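PDB 3HL0: maleylacetate reductase from Agrobacterium tumefaciens, which probably catalyses the NAD-dependent reduction of maleylacetate to 3-oxoadipate, a step in the breakdown of gamma-resorcylate. Local coordinates for residues E50-A53 and S54-R58; N276-A279 and P280-A283; D295-R299 and L300-S304. All coordinates share one frame; numbering follows the deposited sequence.

In the fold
All three contacts are local, each within one continuous run of chain, and come in series. Contact 1 covers the C-terminal half of helix 46-56 and the residues just after it, in the beta-alpha-beta unit 37-40, 46-56, 60-64 at one edge of the parallel sheet of the N-terminal part. Contacts 2 and 3 belong to the all-helical C-terminal part of this iron-containing alcohol dehydrogenase fold. Contact 2 starts helix 279-285 and contact 3 ends the next helix, 289-300. Their centres are about 20 Å apart, and both pack on helices 188-210 and 255-271. Contact 1 lies across the chain's centre from contact 2, about 46 Å away, and about 39 Å from contact 3, centre to centre.

Contact 1 (E50-A53 and S54-R58); sequences EALA and SRLGR
Arg55 folds back along helix 46-56 and lays its guanidinium over the preceding turn. One face of the group meets Leu52 CA and Ala51 O, both nearer its edge than its centre. The closest approach is Arg55 NH2 to Leu52 CA at 3.4 Å. Arg55 NH1 also touches Ala51 CB, and NH2 touches Leu52 CB. A bend at chi3 (-66°) turns the chain back to give these contacts. The Leu52 and Arg55 side chains run roughly perpendicular.

Leu52 also meets Leu56, one turn on. Leu52 CG lies 4.2 Å from Leu56 CD1. Leu52 CG is anti to its backbone N (chi1 174°), which puts it on the carbonyl side, facing Leu56. The two side chains meet at a slant. Leu56 CG also sits 3.4 Å from Leu52 O.

The backbone holds these side chains in step. Ser54 N bonds to Glu50 O, Arg55 N to Ala51 O, and Leu56 N to Leu52 O, the last at 3.0 Å. The final turn is looser. Ala53 O receives weak bonds from Leu56 N and Gly57 N. A water donates to both Ala53 O and Gly57 O, at 2.8 Å each, and bridges the helix end. Gly57 leaves the helix with positive phi (60°).

Further out, Leu52 and Ala53 rest on Val39 of strand 37-40. Ala53 also reaches Ala60 and Val63 of strand 60-64, and Leu56 packs on helix 25-31. This is the helix of a beta-alpha-beta crossover seated on its sheet. Glu50 pairs with Lys46 in a salt bridge. The chemistry is thus divided: aliphatic carbon faces the sheet and helix 25-31, while the exposed Arg55 lies along the helix surface with its charged group over a peptide oxygen.

Contact 2 (N276-A279 and P280-A283); sequences NLLA and PLAA
Ala279 and Pro280 lie in the first turn of helix 279-285, where the chain enters the helix from the loop after helix 255-271. The proline lies near the N-terminal end of the helix. It has no N-H to give, and so early in a helix none is needed. Its ring lies against the preceding residues. Pro280 CD is 3.3 Å from Leu277 O, and it also touches Ala279 CB at 3.6 Å.

Leu278 O serves the first turn. It accepts a nearly straight bond from Ala282 N at 3.0 Å, with an N-H...O angle of 169°. It also takes a weak bond from Leu281 N. One oxygen therefore serves two amides of the turn. Ala279 O takes the next place in the pattern and is bonded by Ala283 N at 2.9 Å.

On the buried side, Leu278 and Leu281 run alongside each other in the same direction. Different first torsions bring them together: Leu278 CG is anti to its carbonyl carbon (chi1 -76°), and Leu281 CG is anti to its backbone N (chi1 176°). Leu278 packs on Tyr182 and on Ile267 and Glu271 of helix 255-271. Leu281 and Pro280 rest on Leu198 and Val195 of helix 188-210. The turn thus joins the start of helix 279-285 to two longer helices of the C-terminal part, away from the cofactor. The two leucines touch through one methyl each, Leu278 CD2 and Leu281 CD2, 4.1 Å apart.

Contact 3 (D295-R299 and L300-S304); sequences DFAAR and LGAPS
Ala297 O is gripped by two amides, one at the end of helix 289-300 and one just beyond it. Ala302 N gives the straighter bond, 3.1 Å long with an N-H...O angle of 161°, and its nitrogen is somewhat tilted from the carbonyl plane. Leu300 N adds a weak bond to the same oxygen, and another weak one to Phe296 O. Gly301 N turns to Ala298 O at 3.0 Å and approaches from well above the carbonyl plane. The pair Ala302 N to Ala297 O and Gly301 N to Ala298 O, with the positive phi of Gly301 (71°), makes a Schellman motif. Such a motif ends a helix and turns the chain out of it, and glycine is favoured at this backbone angle.

The apolar part of the cap is made by Leu300 and Phe296. The leucine crosses the phenyl ring at a slant. Leu300 CD1 touches Phe296 CE2 at 3.6 Å, and Leu300 CG sits over one ring face, 4.1 Å above its plane and toward the rim. Phe296 CG is anti to its backbone N (chi1 175°), which carries the ring along the helix to the leucine. Arg299 NH1 lies at the ring edge, in its plane. Past the glycine, Ala302 CB comes back to Ala297 CB at 4.4 Å.

The Arg299 carbonyl is bonded by Arg209, and Asp295 forms a salt bridge with Arg351. Phe296 and Leu300 pack on Pro206 of helix 188-210 and on Met174 and Met167 of helix 163-180. Ala302 rests on Leu171 of helix 163-180, and Pro303 reaches Val261 of helix 255-271, so the chain leaves its helix in a bed of three others.

Contact 1 (E50-A53 and S54-R58)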
loop_
_atom_site.group_PDB
_atom_site.type_symbol
_atom_site.label_atom_id
_atom_site.label_comp_id
_atom_site.label_asym_id
_atom_site.label_seq_id
_atom_site.Cartn_x
_atom_site.Cartn_y
_atom_site.Cartn_z
ATOM N N GLU A 50 19.598 2.882 -1.416
ATOM C CA GLU A 50 20.849 2.471 -2.029
ATOM C C GLU A 50 21.675 3.665 -2.504
ATOM O O GLU A 50 22.901 3.653 -2.348
ATOM C CB GLU A 50 20.566 1.499 -3.177
ATOM C CG GLU A 50 20.126 0.154 -2.658
ATOM C CD GLU A 50 19.482 -0.723 -3.702
ATOM O OE1 GLU A 50 19.321 -0.312 -4.881
ATOM O OE2 GLU A 50 19.138 -1.863 -3.330
ATOM N N ALA A 51 21.016 4.689 -3.047
ATOM C CA ALA A 51 21.762 5.872 -3.525
ATOM C C ALA A 51 22.384 6.605 -2.323
ATOM O O ALA A 51 23.556 7.011 -2.362
ATOM C CB ALA A 51 20.881 6.799 -4.333
ATOM N N LEU A 52 21.611 6.751 -1.242
ATOM C CA LEU A 52 22.157 7.362 -0.012
ATOM C C LEU A 52 23.349 6.571 0.552
ATOM O O LEU A 52 24.398 7.124 0.935
ATOM C CB LEU A 52 21.067 7.489 1.054
ATOM C CG LEU A 52 21.568 7.973 2.423
ATOM C CD1 LEU A 52 22.233 9.345 2.325
ATOM C CD2 LEU A 52 20.365 7.945 3.381
ATOM N N ALA A 53 23.172 5.264 0.655
ATOM C CA ALA A 53 24.262 4.428 1.147
ATOM C C ALA A 53 25.532 4.608 0.303
ATOM O O ALA A 53 26.648 4.727 0.820
ATOM C CB ALA A 53 23.838 2.979 1.142
ATOM N N SER A 54 25.343 4.657 -1.015
ATOM C CA SER A 54 26.453 4.882 -1.915
ATOM C C SER A 54 27.196 6.201 -1.618
ATOM O O SER A 54 28.420 6.229 -1.531
ATOM C CB SER A 54 25.921 4.859 -3.346
ATOM O OG SER A 54 26.994 4.801 -4.231
ATOM N N ARG A 55 26.456 7.278 -1.415
ATOM C CA ARG A 55 27.092 8.569 -1.172
ATOM C C ARG A 55 27.803 8.594 0.182
ATOM O O ARG A 55 28.771 9.315 0.353
ATOM C CB ARG A 55 26.070 9.698 -1.224
ATOM C CG ARG A 55 25.454 9.919 -2.602
ATOM C CD ARG A 55 24.562 11.163 -2.535
ATOM N NE ARG A 55 23.395 10.979 -1.675
ATOM C CZ ARG A 55 22.222 10.501 -2.097
ATOM N NH1 ARG A 55 22.070 10.152 -3.373
ATOM N NH2 ARG A 55 21.202 10.387 -1.244
ATOM N N LEU A 56 27.308 7.811 1.142
ATOM C CA LEU A 56 27.925 7.752 2.475
ATOM C C LEU A 56 29.300 7.084 2.487
ATOM O O LEU A 56 30.104 7.289 3.414
ATOM C CB LEU A 56 26.962 7.078 3.494
ATOM C CG LEU A 56 25.787 7.931 3.965
ATOM C CD1 LEU A 56 24.851 7.073 4.799
ATOM C CD2 LEU A 56 26.300 9.120 4.789
ATOM N N GLY A 57 29.593 6.296 1.447
ATOM C CA GLY A 57 30.899 5.633 1.348
ATOM C C GLY A 57 31.100 4.728 2.543
ATOM O O GLY A 57 30.238 3.891 2.824
ATOM N N ARG A 58 32.203 4.940 3.263
ATOM C CA ARG A 58 32.606 4.072 4.376
ATOM C C ARG A 58 31.732 4.270 5.605
ATOM O O ARG A 58 31.784 3.463 6.538
ATOM C CB ARG A 58 34.083 4.298 4.736
HETATM O O HOH W 1 28.628 2.713 0.882
#

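Contact 2 (N276-A279 and P280-A283)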
loop_
_atom_site.group_PDB
_atom_site.type_symbol
_atom_site.label_atom_id
_atom_site.label_comp_id
_atom_site.label_asym_id
_atom_site.label_seq_id
_atom_site.Cartn_x
_atom_site.Cartn_y
_atom_site.Cartn_z
ATOM N N ASN A 276 -14.419 25.360 23.199
ATOM C CA ASN A 276 -13.446 26.413 23.264
ATOM C C ASN A 276 -12.056 25.901 22.896
ATOM O O ASN A 276 -11.296 26.597 22.256
ATOM C CB ASN A 276 -13.420 27.009 24.676
ATOM C CG ASN A 276 -14.731 27.706 25.027
ATOM O OD1 ASN A 276 -15.336 28.385 24.185
ATOM N ND2 ASN A 276 -15.180 27.521 26.250
ATOM N N LEU A 277 -11.767 24.666 23.268
ATOM C CA LEU A 277 -10.422 24.132 22.962
ATOM C C LEU A 277 -10.275 23.896 21.462
ATOM O O LEU A 277 -9.164 24.058 20.925
ATOM C CB LEU A 277 -10.158 22.872 23.762
ATOM C CG LEU A 277 -10.100 23.076 25.297
ATOM C CD1 LEU A 277 -9.997 21.699 25.936
ATOM C CD2 LEU A 277 -8.908 23.944 25.654
ATOM N N LEU A 278 -11.381 23.554 20.785
ATOM C CA LEU A 278 -11.291 23.334 19.327
ATOM C C LEU A 278 -11.542 24.597 18.512
ATOM O O LEU A 278 -11.439 24.580 17.295
ATOM C CB LEU A 278 -12.241 22.189 18.917
ATOM C CG LEU A 278 -11.702 20.809 19.283
ATOM C CD1 LEU A 278 -12.825 19.757 19.279
ATOM C CD2 LEU A 278 -10.580 20.394 18.310
ATOM N N ALA A 279 -11.862 25.717 19.182
ATOM C CA ALA A 279 -12.122 26.957 18.451
ATOM C C ALA A 279 -10.998 27.399 17.487
ATOM O O ALA A 279 -11.309 27.851 16.387
ATOM C CB ALA A 279 -12.522 28.104 19.421
ATOM N N PRO A 280 -9.710 27.229 17.861
ATOM C CA PRO A 280 -8.665 27.634 16.911
ATOM C C PRO A 280 -8.691 26.821 15.635
ATOM O O PRO A 280 -8.368 27.323 14.540
ATOM C CB PRO A 280 -7.337 27.393 17.678
ATOM C CG PRO A 280 -7.731 27.360 19.114
ATOM C CD PRO A 280 -9.157 26.842 19.180
ATOM N N LEU A 281 -9.114 25.568 15.764
ATOM C CA LEU A 281 -9.255 24.724 14.589
ATOM C C LEU A 281 -10.476 25.131 13.766
ATOM O O LEU A 281 -10.382 25.232 12.544
ATOM C CB LEU A 281 -9.354 23.251 14.970
ATOM C CG LEU A 281 -9.615 22.282 13.788
ATOM C CD1 LEU A 281 -8.640 22.391 12.612
ATOM C CD2 LEU A 281 -9.531 20.856 14.357
ATOM N N ALA A 282 -11.595 25.369 14.445
ATOM C CA ALA A 282 -12.792 25.860 13.773
ATOM C C ALA A 282 -12.464 27.145 12.959
ATOM O O ALA A 282 -12.921 27.275 11.835
ATOM C CB ALA A 282 -13.889 26.133 14.808
ATOM N N ALA A 283 -11.686 28.054 13.542
ATOM C CA ALA A 283 -11.311 29.304 12.861
ATOM C C ALA A 283 -10.513 29.018 11.616
ATOM O O ALA A 283 -10.726 29.635 10.569
ATOM C CB ALA A 283 -10.540 30.236 13.825
#

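Contact 3 (D295-R299 and L300-S304)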
loop_
_atom_site.group_PDB
_atom_site.type_symbol
_atom_site.label_atom_id
_atom_site.label_comp_id
_atom_site.label_asym_id
_atom_site.label_seq_id
_atom_site.Cartn_x
_atom_site.Cartn_y
_atom_site.Cartn_z
ATOM N N ASP A 295 -15.236 19.377 4.910
ATOM C CA ASP A 295 -15.178 20.199 3.696
ATOM C C ASP A 295 -13.740 20.333 3.200
ATOM O O ASP A 295 -13.480 20.278 1.988
ATOM C CB ASP A 295 -15.771 21.590 3.945
ATOM C CG ASP A 295 -17.268 21.558 4.262
ATOM O OD1 ASP A 295 -17.923 20.532 3.995
ATOM O OD2 ASP A 295 -17.787 22.584 4.768
ATOM N N PHE A 296 -12.792 20.491 4.146
ATOM C CA PHE A 296 -11.389 20.610 3.754
ATOM C C PHE A 296 -10.888 19.317 3.098
ATOM O O PHE A 296 -10.206 19.354 2.078
ATOM C CB PHE A 296 -10.543 20.976 4.995
ATOM C CG PHE A 296 -9.072 21.010 4.728
ATOM C CD1 PHE A 296 -8.483 22.039 3.967
ATOM C CD2 PHE A 296 -8.256 19.993 5.193
ATOM C CE1 PHE A 296 -7.114 22.043 3.712
ATOM C CE2 PHE A 296 -6.892 19.991 4.930
ATOM C CZ PHE A 296 -6.302 21.004 4.205
ATOM N N ALA A 297 -11.238 18.166 3.670
ATOM C CA ALA A 297 -10.837 16.882 3.124
ATOM C C ALA A 297 -11.393 16.717 1.708
ATOM O O ALA A 297 -10.732 16.144 0.853
ATOM C CB ALA A 297 -11.339 15.732 4.043
ATOM N N ALA A 298 -12.601 17.245 1.481
ATOM C CA ALA A 298 -13.207 17.145 0.159
ATOM C C ALA A 298 -12.414 18.002 -0.834
ATOM O O ALA A 298 -12.242 17.550 -1.970
ATOM C CB ALA A 298 -14.697 17.562 0.201
ATOM N N ARG A 299 -11.927 19.182 -0.416
ATOM C CA ARG A 299 -11.045 20.011 -1.287
ATOM C C ARG A 299 -9.793 19.219 -1.675
ATOM O O ARG A 299 -9.194 19.474 -2.720
ATOM C CB ARG A 299 -10.638 21.348 -0.624
ATOM C CG ARG A 299 -11.765 22.377 -0.361
ATOM C CD ARG A 299 -11.195 23.591 0.429
ATOM N NE ARG A 299 -10.042 24.179 -0.280
ATOM C CZ ARG A 299 -9.015 24.805 0.281
ATOM N NH1 ARG A 299 -8.917 24.935 1.607
ATOM N NH2 ARG A 299 -8.066 25.298 -0.500
ATOM N N LEU A 300 -9.348 18.290 -0.835
ATOM C CA LEU A 300 -8.124 17.550 -1.135
ATOM C C LEU A 300 -8.393 16.296 -1.949
ATOM O O LEU A 300 -7.466 15.624 -2.404
ATOM C CB LEU A 300 -7.406 17.121 0.164
ATOM C CG LEU A 300 -7.098 18.203 1.187
ATOM C CD1 LEU A 300 -6.333 17.536 2.315
ATOM C CD2 LEU A 300 -6.275 19.365 0.557
ATOM N N GLY A 301 -9.676 15.954 -2.082
ATOM C CA GLY A 301 -10.073 14.697 -2.717
ATOM C C GLY A 301 -9.773 13.430 -1.919
ATOM O O GLY A 301 -9.602 12.351 -2.480
ATOM N N ALA A 302 -9.681 13.558 -0.595
ATOM C CA ALA A 302 -9.400 12.403 0.233
ATOM C C ALA A 302 -10.644 11.505 0.349
ATOM O O ALA A 302 -11.791 11.976 0.186
ATOM C CB ALA A 302 -8.993 12.885 1.656
ATOM N N PRO A 303 -10.439 10.223 0.618
ATOM C CA PRO A 303 -11.601 9.367 0.861
ATOM C C PRO A 303 -12.423 9.860 2.045
ATOM O O PRO A 303 -11.878 10.424 2.989
ATOM C CB PRO A 303 -10.989 8.003 1.179
ATOM C CG PRO A 303 -9.583 8.301 1.673
ATOM C CD PRO A 303 -9.165 9.530 0.862
ATOM N N SER A 304 -13.735 9.654 1.984
ATOM C CA SER A 304 -14.620 10.216 2.990
ATOM C C SER A 304 -15.525 9.187 3.625
ATOM O O SER A 304 -16.241 9.521 4.543
ATOM C CB SER A 304 -15.457 11.324 2.367
ATOM O OG SER A 304 -16.218 10.762 1.285
#